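Local coordinates for capsular polysaccharide export system protein KpsC (Thermosulfurimonas dismutans, PDB 6MGD), which transfers Kdo in beta-2,7 linkage, probably as a step in building the conserved glycolipid that anchors the capsules of Gram-negative bacteria, at residues L53-V58 with S167-S172; D231-A236 with S244-E249; T101-L106 with H277-I282; E121-V126 with E288-A293. One frame throughout, in Å; residues are numbered along the deposited sequence.

Contact 1. Residues L53-V58 with S167-S172; sequences LENERV and SIKFGS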
loop_
_atom_site.group_PDB
_atom_site.type_symbol
_atom_site.label_atom_id
_atom_site.label_comp_id
_atom_site.label_asym_id
_atom_site.label_seq_id
_atom_site.Cartn_x
_atom_site.Cartn_y
_atom_site.Cartn_z
ATOM N N LEU A 53 14.891 8.170 -4.897
ATOM C CA LEU A 53 16.328 7.932 -4.974
ATOM C C LEU A 53 16.647 6.767 -5.904
ATOM O O LEU A 53 17.631 6.817 -6.652
ATOM C CB LEU A 53 16.892 7.679 -3.577
ATOM C CG LEU A 53 16.645 8.797 -2.563
ATOM C CD1 LEU A 53 17.131 8.401 -1.175
ATOM C CD2 LEU A 53 17.307 10.085 -3.024
ATOM N N GLU A 54 15.828 5.714 -5.876
ATOM C CA GLU A 54 16.075 4.566 -6.743
ATOM C C GLU A 54 15.843 4.914 -8.208
ATOM O O GLU A 54 16.554 4.415 -9.088
ATOM C CB GLU A 54 15.190 3.388 -6.329
ATOM C CG GLU A 54 15.602 2.715 -5.025
ATOM C CD GLU A 54 15.226 3.522 -3.797
ATOM O OE1 GLU A 54 14.292 4.348 -3.887
ATOM O OE2 GLU A 54 15.865 3.332 -2.740
ATOM N N ASN A 55 14.852 5.764 -8.491
ATOM C CA ASN A 55 14.607 6.179 -9.869
ATOM C C ASN A 55 15.751 7.025 -10.411
ATOM O O ASN A 55 16.007 7.018 -11.620
ATOM C CB ASN A 55 13.288 6.944 -9.960
ATOM C CG ASN A 55 12.095 6.093 -9.581
ATOM O OD1 ASN A 55 12.123 4.871 -9.719
ATOM N ND2 ASN A 55 11.040 6.736 -9.095
ATOM N N GLU A 56 16.443 7.758 -9.544
ATOM C CA GLU A 56 17.609 8.533 -9.938
ATOM C C GLU A 56 18.912 7.771 -9.742
ATOM O O GLU A 56 19.974 8.294 -10.097
ATOM C CB GLU A 56 17.660 9.844 -9.149
ATOM C CG GLU A 56 16.395 10.677 -9.236
ATOM C CD GLU A 56 16.491 11.959 -8.433
ATOM O OE1 GLU A 56 15.995 13.001 -8.910
ATOM O OE2 GLU A 56 17.070 11.927 -7.327
ATOM N N ARG A 57 18.853 6.556 -9.189
ATOM C CA ARG A 57 20.038 5.742 -8.914
ATOM C C ARG A 57 21.036 6.486 -8.031
ATOM O O ARG A 57 22.248 6.270 -8.123
ATOM C CB ARG A 57 20.706 5.273 -10.211
ATOM C CG ARG A 57 19.849 4.321 -11.032
ATOM C CD ARG A 57 20.336 4.228 -12.469
ATOM N NE ARG A 57 20.452 5.546 -13.087
ATOM C CZ ARG A 57 19.424 6.249 -13.554
ATOM N NH1 ARG A 57 18.192 5.765 -13.471
ATOM N NH2 ARG A 57 19.629 7.440 -14.100
ATOM N N VAL A 58 20.530 7.367 -7.176
ATOM C CA VAL A 58 21.365 8.161 -6.284
ATOM C C VAL A 58 21.446 7.459 -4.936
ATOM O O VAL A 58 20.431 7.004 -4.397
ATOM C CB VAL A 58 20.809 9.587 -6.135
ATOM C CG1 VAL A 58 21.596 10.360 -5.084
ATOM C CG2 VAL A 58 20.849 10.311 -7.472
ATOM N N SER A 167 4.917 0.434 -7.288
ATOM C CA SER A 167 4.678 -0.877 -6.696
ATOM C C SER A 167 4.760 -2.001 -7.721
ATOM O O SER A 167 4.963 -3.157 -7.342
ATOM C CB SER A 167 3.315 -0.910 -6.001
ATOM O OG SER A 167 2.266 -0.632 -6.909
ATOM N N ILE A 168 4.597 -1.700 -9.007
ATOM C CA ILE A 168 4.799 -2.726 -10.021
ATOM C C ILE A 168 6.275 -2.837 -10.383
ATOM O O ILE A 168 6.787 -3.937 -10.622
ATOM C CB ILE A 168 3.930 -2.425 -11.254
ATOM C CG1 ILE A 168 2.460 -2.275 -10.847
ATOM C CG2 ILE A 168 4.090 -3.521 -12.301
ATOM C CD1 ILE A 168 1.538 -1.986 -12.008
ATOM N N LYS A 169 6.978 -1.703 -10.405
ATOM C CA LYS A 169 8.396 -1.706 -10.738
ATOM C C LYS A 169 9.210 -2.448 -9.686
ATOM O O LYS A 169 10.018 -3.321 -10.018
ATOM C CB LYS A 169 8.892 -0.269 -10.900
ATOM C CG LYS A 169 10.360 -0.168 -11.279
ATOM C CD LYS A 169 10.767 1.271 -11.543
ATOM C CE LYS A 169 12.265 1.383 -11.806
ATOM N NZ LYS A 169 12.698 2.799 -11.974
ATOM N N PHE A 170 9.010 -2.122 -8.411
ATOM C CA PHE A 170 9.781 -2.725 -7.331
ATOM C C PHE A 170 9.021 -3.810 -6.579
ATOM O O PHE A 170 9.570 -4.386 -5.635
ATOM C CB PHE A 170 10.236 -1.646 -6.341
ATOM C CG PHE A 170 11.059 -0.559 -6.964
ATOM C CD1 PHE A 170 10.460 0.599 -7.434
ATOM C CD2 PHE A 170 12.432 -0.691 -7.075
ATOM C CE1 PHE A 170 11.218 1.604 -8.007
ATOM C CE2 PHE A 170 13.195 0.310 -7.646
ATOM C CZ PHE A 170 12.587 1.459 -8.112
ATOM N N GLY A 171 7.784 -4.105 -6.966
ATOM C CA GLY A 171 7.003 -5.079 -6.230
ATOM C C GLY A 171 6.545 -6.267 -7.047
ATOM O O GLY A 171 6.055 -7.250 -6.486
ATOM N N SER A 172 6.692 -6.200 -8.368
ATOM C CA SER A 172 6.278 -7.299 -9.233
ATOM C C SER A 172 7.498 -7.899 -9.915
ATOM O O SER A 172 8.117 -7.233 -10.759
ATOM C CB SER A 172 5.265 -6.819 -10.272
ATOM O OG SER A 172 4.775 -7.907 -11.037
#

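Contact 2. Residues D231-A236 with S244-E249; sequences DIISYA and SLFGFE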
loop_
_atom_site.group_PDB
_atom_site.type_symbol
_atom_site.label_atom_id
_atom_site.label_comp_id
_atom_site.label_asym_id
_atom_site.label_seq_id
_atom_site.Cartn_x
_atom_site.Cartn_y
_atom_site.Cartn_z
ATOM N N ASP A 231 -17.776 -2.678 -3.364
ATOM C CA ASP A 231 -18.979 -3.477 -3.562
ATOM C C ASP A 231 -18.996 -4.162 -4.925
ATOM O O ASP A 231 -20.068 -4.476 -5.454
ATOM C CB ASP A 231 -20.236 -2.635 -3.360
ATOM C CG ASP A 231 -20.492 -2.322 -1.897
ATOM O OD1 ASP A 231 -20.316 -1.153 -1.495
ATOM O OD2 ASP A 231 -20.848 -3.256 -1.143
ATOM N N ILE A 232 -17.819 -4.359 -5.518
ATOM C CA ILE A 232 -17.603 -5.460 -6.450
ATOM C C ILE A 232 -16.909 -6.623 -5.742
ATOM O O ILE A 232 -17.013 -7.768 -6.207
ATOM C CB ILE A 232 -16.789 -5.014 -7.688
ATOM C CG1 ILE A 232 -17.456 -3.843 -8.405
ATOM C CG2 ILE A 232 -16.657 -6.143 -8.697
ATOM C CD1 ILE A 232 -16.619 -3.288 -9.551
ATOM N N ILE A 233 -16.236 -6.366 -4.616
ATOM C CA ILE A 233 -15.554 -7.422 -3.866
ATOM C C ILE A 233 -16.560 -8.434 -3.324
ATOM O O ILE A 233 -16.349 -9.650 -3.406
ATOM C CB ILE A 233 -14.716 -6.807 -2.729
ATOM C CG1 ILE A 233 -13.774 -5.733 -3.279
ATOM C CG2 ILE A 233 -13.941 -7.884 -1.972
ATOM C CD1 ILE A 233 -12.900 -5.076 -2.228
ATOM N N SER A 234 -17.667 -7.941 -2.758
ATOM C CA SER A 234 -18.632 -8.813 -2.092
ATOM C C SER A 234 -19.265 -9.811 -3.053
ATOM O O SER A 234 -19.672 -10.902 -2.635
ATOM C CB SER A 234 -19.715 -7.967 -1.420
ATOM O OG SER A 234 -20.398 -7.170 -2.372
ATOM N N TYR A 235 -19.361 -9.461 -4.335
ATOM C CA TYR A 235 -19.910 -10.363 -5.339
ATOM C C TYR A 235 -18.879 -11.343 -5.887
ATOM O O TYR A 235 -19.247 -12.231 -6.662
ATOM C CB TYR A 235 -20.514 -9.558 -6.495
ATOM C CG TYR A 235 -21.653 -8.650 -6.087
ATOM C CD1 TYR A 235 -21.908 -7.469 -6.776
ATOM C CD2 TYR A 235 -22.476 -8.973 -5.015
ATOM C CE1 TYR A 235 -22.947 -6.635 -6.405
ATOM C CE2 TYR A 235 -23.517 -8.147 -4.638
ATOM C CZ TYR A 235 -23.748 -6.980 -5.336
ATOM O OH TYR A 235 -24.785 -6.155 -4.963
ATOM N N ALA A 236 -17.613 -11.213 -5.503
ATOM C CA ALA A 236 -16.547 -12.048 -6.034
ATOM C C ALA A 236 -16.268 -13.231 -5.117
ATOM O O ALA A 236 -16.386 -13.138 -3.892
ATOM C CB ALA A 236 -15.265 -11.235 -6.230
ATOM N N SER A 244 -1.835 -4.539 -6.141
ATOM C CA SER A 244 -2.807 -3.514 -5.788
ATOM C C SER A 244 -3.131 -3.537 -4.299
ATOM O O SER A 244 -3.290 -4.603 -3.696
ATOM C CB SER A 244 -4.089 -3.698 -6.598
ATOM O OG SER A 244 -4.973 -2.612 -6.396
ATOM N N LEU A 245 -3.226 -2.343 -3.708
ATOM C CA LEU A 245 -3.753 -2.210 -2.355
ATOM C C LEU A 245 -5.175 -2.751 -2.252
ATOM O O LEU A 245 -5.618 -3.119 -1.158
ATOM C CB LEU A 245 -3.709 -0.741 -1.928
ATOM C CG LEU A 245 -4.103 -0.371 -0.500
ATOM C CD1 LEU A 245 -3.169 -1.033 0.499
ATOM C CD2 LEU A 245 -4.100 1.144 -0.328
ATOM N N PHE A 246 -5.888 -2.801 -3.380
ATOM C CA PHE A 246 -7.207 -3.423 -3.448
ATOM C C PHE A 246 -7.209 -4.811 -2.815
ATOM O O PHE A 246 -8.191 -5.210 -2.179
ATOM C CB PHE A 246 -7.638 -3.494 -4.914
ATOM C CG PHE A 246 -9.108 -3.679 -5.119
ATOM C CD1 PHE A 246 -9.636 -4.941 -5.334
ATOM C CD2 PHE A 246 -9.963 -2.588 -5.130
ATOM C CE1 PHE A 246 -10.989 -5.115 -5.538
ATOM C CE2 PHE A 246 -11.319 -2.755 -5.333
ATOM C CZ PHE A 246 -11.832 -4.020 -5.538
ATOM N N GLY A 247 -6.110 -5.557 -2.972
ATOM C CA GLY A 247 -6.039 -6.896 -2.409
ATOM C C GLY A 247 -5.936 -6.918 -0.896
ATOM O O GLY A 247 -6.395 -7.868 -0.256
ATOM N N PHE A 248 -5.325 -5.889 -0.302
ATOM C CA PHE A 248 -5.315 -5.789 1.152
ATOM C C PHE A 248 -6.707 -5.490 1.695
ATOM O O PHE A 248 -7.062 -5.952 2.786
ATOM C CB PHE A 248 -4.321 -4.717 1.602
ATOM C CG PHE A 248 -4.261 -4.524 3.094
ATOM C CD1 PHE A 248 -4.028 -5.597 3.938
ATOM C CD2 PHE A 248 -4.417 -3.264 3.649
ATOM C CE1 PHE A 248 -3.966 -5.419 5.309
ATOM C CE2 PHE A 248 -4.351 -3.078 5.019
ATOM C CZ PHE A 248 -4.126 -4.157 5.849
ATOM N N GLU A 249 -7.505 -4.724 0.947
ATOM C CA GLU A 249 -8.886 -4.483 1.344
ATOM C C GLU A 249 -9.713 -5.756 1.245
ATOM O O GLU A 249 -10.591 -6.000 2.082
ATOM C CB GLU A 249 -9.493 -3.378 0.478
ATOM C CG GLU A 249 -10.960 -3.106 0.748
ATOM C CD GLU A 249 -11.498 -1.940 -0.063
ATOM O OE1 GLU A 249 -11.343 -1.948 -1.301
ATOM O OE2 GLU A 249 -12.068 -1.010 0.544
#

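Contact 3. Residues T101-L106 with H277-I282; sequences TKPSYL and HPRRNI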
loop_
_atom_site.group_PDB
_atom_site.type_symbol
_atom_site.label_atom_id
_atom_site.label_comp_id
_atom_site.label_asym_id
_atom_site.label_seq_id
_atom_site.Cartn_x
_atom_site.Cartn_y
_atom_site.Cartn_z
ATOM N N THR A 101 12.209 -5.717 -3.190
ATOM C CA THR A 101 13.580 -6.086 -3.516
ATOM C C THR A 101 14.525 -5.835 -2.352
ATOM O O THR A 101 15.566 -6.493 -2.249
ATOM C CB THR A 101 14.055 -5.314 -4.745
ATOM O OG1 THR A 101 14.229 -3.933 -4.405
ATOM C CG2 THR A 101 13.033 -5.430 -5.868
ATOM N N LYS A 102 14.180 -4.903 -1.476
ATOM C CA LYS A 102 14.972 -4.539 -0.314
ATOM C C LYS A 102 14.097 -4.611 0.926
ATOM O O LYS A 102 12.865 -4.571 0.830
ATOM C CB LYS A 102 15.561 -3.128 -0.469
ATOM C CG LYS A 102 16.738 -3.064 -1.426
ATOM C CD LYS A 102 17.484 -1.746 -1.304
ATOM C CE LYS A 102 18.880 -1.845 -1.904
ATOM N NZ LYS A 102 19.707 -2.876 -1.212
ATOM N N PRO A 103 14.700 -4.747 2.107
ATOM C CA PRO A 103 13.902 -4.806 3.335
ATOM C C PRO A 103 13.150 -3.509 3.590
ATOM O O PRO A 103 13.564 -2.427 3.169
ATOM C CB PRO A 103 14.949 -5.068 4.425
ATOM C CG PRO A 103 16.084 -5.715 3.706
ATOM C CD PRO A 103 16.116 -5.074 2.351
ATOM N N SER A 104 12.022 -3.634 4.286
ATOM C CA SER A 104 11.211 -2.497 4.693
ATOM C C SER A 104 10.969 -2.568 6.193
ATOM O O SER A 104 11.063 -3.633 6.806
ATOM C CB SER A 104 9.867 -2.459 3.950
ATOM O OG SER A 104 9.007 -3.496 4.396
ATOM N N TYR A 105 10.646 -1.413 6.784
ATOM C CA TYR A 105 10.361 -1.383 8.215
ATOM C C TYR A 105 9.058 -2.101 8.545
ATOM O O TYR A 105 8.926 -2.667 9.636
ATOM C CB TYR A 105 10.316 0.059 8.720
ATOM C CG TYR A 105 10.154 0.166 10.221
ATOM C CD1 TYR A 105 11.134 -0.316 11.079
ATOM C CD2 TYR A 105 9.024 0.751 10.777
ATOM C CE1 TYR A 105 10.994 -0.223 12.450
ATOM C CE2 TYR A 105 8.875 0.851 12.151
ATOM C CZ TYR A 105 9.862 0.362 12.981
ATOM O OH TYR A 105 9.717 0.459 14.347
ATOM N N LEU A 106 8.088 -2.082 7.627
ATOM C CA LEU A 106 6.876 -2.873 7.820
ATOM C C LEU A 106 7.207 -4.359 7.880
ATOM O O LEU A 106 6.658 -5.097 8.706
ATOM C CB LEU A 106 5.881 -2.592 6.692
ATOM C CG LEU A 106 4.369 -2.634 6.958
ATOM C CD1 LEU A 106 3.627 -3.159 5.732
ATOM C CD2 LEU A 106 3.995 -3.430 8.207
ATOM N N HIS A 277 7.657 -15.338 -2.553
ATOM C CA HIS A 277 8.473 -14.203 -2.141
ATOM C C HIS A 277 9.841 -14.696 -1.681
ATOM O O HIS A 277 9.919 -15.584 -0.826
ATOM C CB HIS A 277 7.802 -13.409 -1.026
ATOM C CG HIS A 277 8.393 -12.047 -0.828
ATOM N ND1 HIS A 277 9.610 -11.847 -0.215
ATOM C CD2 HIS A 277 7.943 -10.820 -1.183
ATOM C CE1 HIS A 277 9.881 -10.554 -0.191
ATOM N NE2 HIS A 277 8.887 -9.910 -0.774
ATOM N N PRO A 278 10.933 -14.142 -2.217
ATOM C CA PRO A 278 12.269 -14.682 -1.912
ATOM C C PRO A 278 12.738 -14.431 -0.489
ATOM O O PRO A 278 13.800 -14.946 -0.116
ATOM C CB PRO A 278 13.181 -13.957 -2.915
ATOM C CG PRO A 278 12.258 -13.347 -3.936
ATOM C CD PRO A 278 10.982 -13.068 -3.220
ATOM N N ARG A 279 12.000 -13.664 0.314
ATOM C CA ARG A 279 12.502 -13.228 1.608
ATOM C C ARG A 279 11.516 -13.385 2.758
ATOM O O ARG A 279 11.827 -12.952 3.872
ATOM C CB ARG A 279 12.937 -11.755 1.537
ATOM C CG ARG A 279 14.098 -11.478 0.596
ATOM C CD ARG A 279 14.393 -9.987 0.505
ATOM N NE ARG A 279 14.479 -9.371 1.825
ATOM C CZ ARG A 279 13.539 -8.588 2.348
ATOM N NH1 ARG A 279 13.695 -8.077 3.560
ATOM N NH2 ARG A 279 12.442 -8.314 1.653
ATOM N N ARG A 280 10.350 -13.984 2.535
ATOM C CA ARG A 280 9.318 -14.077 3.562
ATOM C C ARG A 280 8.986 -15.540 3.824
ATOM O O ARG A 280 8.584 -16.263 2.908
ATOM C CB ARG A 280 8.067 -13.300 3.147
ATOM C CG ARG A 280 8.315 -11.807 2.986
ATOM C CD ARG A 280 7.073 -11.068 2.524
ATOM N NE ARG A 280 7.399 -9.736 2.017
ATOM C CZ ARG A 280 6.528 -8.925 1.426
ATOM N NH1 ARG A 280 5.265 -9.304 1.264
ATOM N NH2 ARG A 280 6.917 -7.733 0.993
ATOM N N ASN A 281 9.153 -15.966 5.079
ATOM C CA ASN A 281 8.840 -17.322 5.506
ATOM C C ASN A 281 7.721 -17.397 6.532
ATOM O O ASN A 281 7.182 -18.488 6.751
ATOM C CB ASN A 281 10.083 -17.998 6.109
ATOM C CG ASN A 281 11.293 -17.914 5.204
ATOM O OD1 ASN A 281 11.940 -16.871 5.113
ATOM N ND2 ASN A 281 11.613 -19.018 4.538
ATOM N N ILE A 282 7.357 -16.282 7.153
ATOM C CA ILE A 282 6.462 -16.283 8.305
ATOM C C ILE A 282 5.019 -16.414 7.842
ATOM O O ILE A 282 4.610 -15.821 6.836
ATOM C CB ILE A 282 6.674 -15.004 9.136
ATOM C CG1 ILE A 282 8.170 -14.768 9.371
ATOM C CG2 ILE A 282 5.934 -15.091 10.461
ATOM C CD1 ILE A 282 8.872 -15.910 10.088
#

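Contact 4. Residues E121-V126 with E288-A293; sequences ERAQRV and ELVAGA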
loop_
_atom_site.group_PDB
_atom_site.type_symbol
_atom_site.label_atom_id
_atom_site.label_comp_id
_atom_site.label_asym_id
_atom_site.label_seq_id
_atom_site.Cartn_x
_atom_site.Cartn_y
_atom_site.Cartn_z
ATOM N N GLU A 121 -6.482 -6.947 20.071
ATOM C CA GLU A 121 -7.871 -6.529 20.228
ATOM C C GLU A 121 -8.201 -5.378 19.286
ATOM O O GLU A 121 -9.210 -5.416 18.573
ATOM C CB GLU A 121 -8.147 -6.121 21.677
ATOM C CG GLU A 121 -7.689 -7.119 22.727
ATOM C CD GLU A 121 -8.334 -8.482 22.574
ATOM O OE1 GLU A 121 -7.683 -9.488 22.930
ATOM O OE2 GLU A 121 -9.489 -8.550 22.100
ATOM N N ARG A 122 -7.357 -4.343 19.274
ATOM C CA ARG A 122 -7.590 -3.203 18.394
ATOM C C ARG A 122 -7.627 -3.633 16.934
ATOM O O ARG A 122 -8.474 -3.166 16.165
ATOM C CB ARG A 122 -6.508 -2.147 18.605
ATOM C CG ARG A 122 -6.431 -1.582 20.009
ATOM C CD ARG A 122 -5.194 -0.718 20.138
ATOM N NE ARG A 122 -5.018 0.126 18.958
ATOM C CZ ARG A 122 -3.873 0.709 18.620
ATOM N NH1 ARG A 122 -2.794 0.536 19.369
ATOM N NH2 ARG A 122 -3.807 1.460 17.529
ATOM N N ALA A 123 -6.714 -4.523 16.536
ATOM C CA ALA A 123 -6.700 -5.005 15.158
ATOM C C ALA A 123 -8.019 -5.672 14.796
ATOM O O ALA A 123 -8.534 -5.487 13.688
ATOM C CB ALA A 123 -5.534 -5.971 14.951
ATOM N N GLN A 124 -8.587 -6.449 15.721
ATOM C CA GLN A 124 -9.883 -7.063 15.459
ATOM C C GLN A 124 -10.994 -6.021 15.410
ATOM O O GLN A 124 -11.942 -6.164 14.630
ATOM C CB GLN A 124 -10.189 -8.126 16.512
ATOM C CG GLN A 124 -11.422 -8.954 16.194
ATOM C CD GLN A 124 -11.379 -9.537 14.792
ATOM O OE1 GLN A 124 -10.373 -10.114 14.376
ATOM N NE2 GLN A 124 -12.471 -9.381 14.053
ATOM N N ARG A 125 -10.892 -4.969 16.227
ATOM C CA ARG A 125 -11.869 -3.888 16.167
ATOM C C ARG A 125 -11.758 -3.118 14.855
ATOM O O ARG A 125 -12.775 -2.720 14.274
ATOM C CB ARG A 125 -11.687 -2.947 17.360
ATOM C CG ARG A 125 -11.836 -3.615 18.726
ATOM C CD ARG A 125 -13.253 -3.515 19.268
ATOM N NE ARG A 125 -14.233 -4.166 18.402
ATOM C CZ ARG A 125 -14.549 -5.455 18.465
ATOM N NH1 ARG A 125 -15.453 -5.959 17.638
ATOM N NH2 ARG A 125 -13.960 -6.243 19.354
ATOM N N VAL A 126 -10.531 -2.899 14.373
ATOM C CA VAL A 126 -10.342 -2.166 13.124
ATOM C C VAL A 126 -10.872 -2.970 11.944
ATOM O O VAL A 126 -11.456 -2.413 11.007
ATOM C CB VAL A 126 -8.857 -1.797 12.943
ATOM C CG1 VAL A 126 -8.613 -1.203 11.562
ATOM C CG2 VAL A 126 -8.420 -0.821 14.024
ATOM N N GLU A 288 -2.501 -10.055 12.922
ATOM C CA GLU A 288 -1.091 -9.682 12.920
ATOM C C GLU A 288 -0.778 -8.741 11.763
ATOM O O GLU A 288 -0.064 -7.747 11.937
ATOM C CB GLU A 288 -0.213 -10.933 12.852
ATOM C CG GLU A 288 -0.477 -11.942 13.963
ATOM C CD GLU A 288 0.423 -13.161 13.876
ATOM O OE1 GLU A 288 1.578 -13.087 14.348
ATOM O OE2 GLU A 288 -0.021 -14.192 13.328
ATOM N N LEU A 289 -1.320 -9.034 10.578
ATOM C CA LEU A 289 -1.119 -8.163 9.423
ATOM C C LEU A 289 -1.691 -6.774 9.683
ATOM O O LEU A 289 -1.021 -5.759 9.457
ATOM C CB LEU A 289 -1.764 -8.786 8.184
ATOM C CG LEU A 289 -1.128 -8.592 6.801
ATOM C CD1 LEU A 289 -2.198 -8.611 5.711
ATOM C CD2 LEU A 289 -0.281 -7.329 6.707
ATOM N N VAL A 290 -2.933 -6.713 10.167
ATOM C CA VAL A 290 -3.589 -5.429 10.395
ATOM C C VAL A 290 -2.881 -4.650 11.497
ATOM O O VAL A 290 -2.621 -3.448 11.354
ATOM C CB VAL A 290 -5.080 -5.650 10.712
ATOM C CG1 VAL A 290 -5.707 -4.381 11.277
ATOM C CG2 VAL A 290 -5.816 -6.102 9.457
ATOM N N ALA A 291 -2.552 -5.317 12.608
ATOM C CA ALA A 291 -1.859 -4.639 13.700
ATOM C C ALA A 291 -0.531 -4.050 13.244
ATOM O O ALA A 291 -0.115 -2.999 13.744
ATOM C CB ALA A 291 -1.637 -5.603 14.864
ATOM N N GLY A 292 0.143 -4.703 12.299
ATOM C CA GLY A 292 1.409 -4.205 11.799
ATOM C C GLY A 292 1.257 -3.156 10.717
ATOM O O GLY A 292 1.871 -2.088 10.789
ATOM N N ALA A 293 0.426 -3.443 9.714
ATOM C CA ALA A 293 0.313 -2.558 8.559
ATOM C C ALA A 293 -0.498 -1.304 8.871
ATOM O O ALA A 293 -0.179 -0.220 8.368
ATOM C CB ALA A 293 -0.309 -3.308 7.382
#

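Contact 1. Residues L53-V58 with S167-S172
N55 and E54 on helix 52-56 meet K169 and F170 at the end of helix 166-169, bridging two sheets of what is probably a GT-B fold: the first helix follows strand 44-49 of the mixed sheet, the second follows strand 155-159 of the parallel one. The polar part is a single hydrogen bond, from K169 NZ to N55 OD1 at 3.1 Å. The C=O...NZ angle is 138°, and NZ is tilted 33° from the carbonyl plane. K169 spans the gap because its CG is anti to the backbone N (chi1 -179°) and the rest of the chain is extended; a long, flexible amine suits such an exposed crossing. The apolar part belongs to F170, whose CZ packs 3.7 Å from E54 CB. The E54 chain bends at chi2 and its carboxylate makes a salt bridge with R68, leaving its aliphatic base to the ring. K169 CG lies over one face of that ring, near the rim. Losing the ring of F170 to an alanine is likely to leave E54 CB without its packing partner here and K169 CG without the face it lies over. At the ring's edge, in its plane, N55 OD1 stands 3.8 Å from F170 CE1.

Contact 2. Residues D231-A236 with S244-E249
I233 pushes its CG1-CD1 branch against F246, the two side chains coming from opposite directions. I233 CG1 lies 3.4 Å from F246 CZ, and I233 CD1 follows at 3.6 Å from the same carbon. That branch is anti to the carbonyl carbon (chi1 -53°), which carries its methyl on to E249, where I233 CD1 meets E249 OE1 at 3.6 Å. The isoleucine is buried and wholly apolar; the glutamate, in an extended chain, brings up both its CG methylene and its carboxylate. A serine in place of F246 would probably leave I233 CG1 and CD1 without the ring they pack on in this contact and open a gap between the two helices. In the next shell, the start of helix 246-253 is fixed by a capping bond: F246 N donates to S244 OG at 3.2 Å, with an N-H...O angle of 149°. A serine suits the spot, since its short hydroxyl can fold back to the backbone. P159 also touches F246. Further out, helix 230-233 leads into strand 238-241 and helix 246-253 carries the chain from that strand to parallel strand 257-259, a beta-alpha-beta crossover of the Rossmann-like sheet, while F248 packs on L289 and L294 of helix 286-296.

Contact 3. Residues T101-L106 with H277-I282
R279 starts with CG anti to its carbonyl carbon (chi1 -64°) and then bends at chi3 (49°), a turn that lays one guanidinium face over the K102-P103 peptide bond. P103 N sits 3.7 Å above the R279 guanidinium plane, toward its rim. R279 NH1 lies 3.3 Å from P103 CA and 3.4 Å from P103 CG, with the two side chains crossing at about a right angle. Proline suits the place: it offers a rigid carbon surface and has no N-H to turn toward the cation. The charge is met by E107, in a salt bridge with R279 NH2. In the probable GT-B fold, residues 101-106 lead into helix 105-112, whereas 277-282 follow strand 272-273, the last of the parallel sheet, on the chain's way back to the mixed one. S104 is the N-cap of helix 105-112, its OG accepting from E107 N, so the carboxylate partner of R279 stands in the capped first turn. The arginine's own backbone is held as well, R279 N donating to H277 ND1 at 3.0 Å, close to the imidazole plane. Over a face of the H277 ring, near the rim, R280 NE stands 3.2 Å above the plane, and R280 NH1 reaches the carbonyls of P263 and A266.

Contact 4. Residues E121-V126 with E288-A293
V126, which reaches across to V290, donates its backbone N to R122 O at 2.7 Å, one of the backbone bonds of helix 117-132 where helix 286-296 crosses it. The motif is a nearly perpendicular helix crossing, at 95°, with the two short axes 8.5 Å apart. In the probable GT-B fold these helices belong to the passages between sheets: helix 117-132 lies on the path from the mixed sheet to the parallel one, and helix 286-296 precedes strand 298-300, where the chain has rejoined the mixed sheet. Alanines at the centre of the crossing let the backbones come near: the CA atoms of A123 and A291 are 5.1 Å apart, and their methyls meet, A123 CB to A291 CB, at 3.9 Å. A123 CB also faces the backbone of the other helix, 3.8 Å from A291 N; the small methyl of alanine suits a place that lies against a neighbouring backbone. V290 packs beside the alanines. Its CG1 is anti to the backbone N (chi1 166°), and this turns V290 CG1 onto A123, 4.0 Å from A123 CB and 3.9 Å from A123 O. A branched valine suits a site that needs breadth close to the backbone more than length. I119 and I127 extend the apolar surface on one helix, L294 and L295 on the other. Charged groups lie on the flanks, where R122 pairs with E312 and E288 with R113. The apolar line ends in a looser touch between methyls, V126 CG1 to V290 CG1 at 4.3 Å.

Contact 4 is the buried one and contact 2 is partly buried; contacts 1 and 3 lie at the surface. The chemistry follows: small apolar side chains meet each other and the facing backbone in contact 4, an aliphatic branch meets a ring in contact 2, contact 1 pairs a lysine-amide bond with a phenylalanine on an aliphatic carbon, and contact 3 lays an arginine's guanidinium over a proline peptide. Contact 2 stays within the parallel sheet's domain, whereas the others join segments of the two halves or of the passages between them. F170 O of contact 1 touches T101 CG2 of contact 3. L106 of contact 3 packs on G292 and A293, and F248 of contact 2 on L289, making helix 286-296 common ground for contacts 2, 3 and 4.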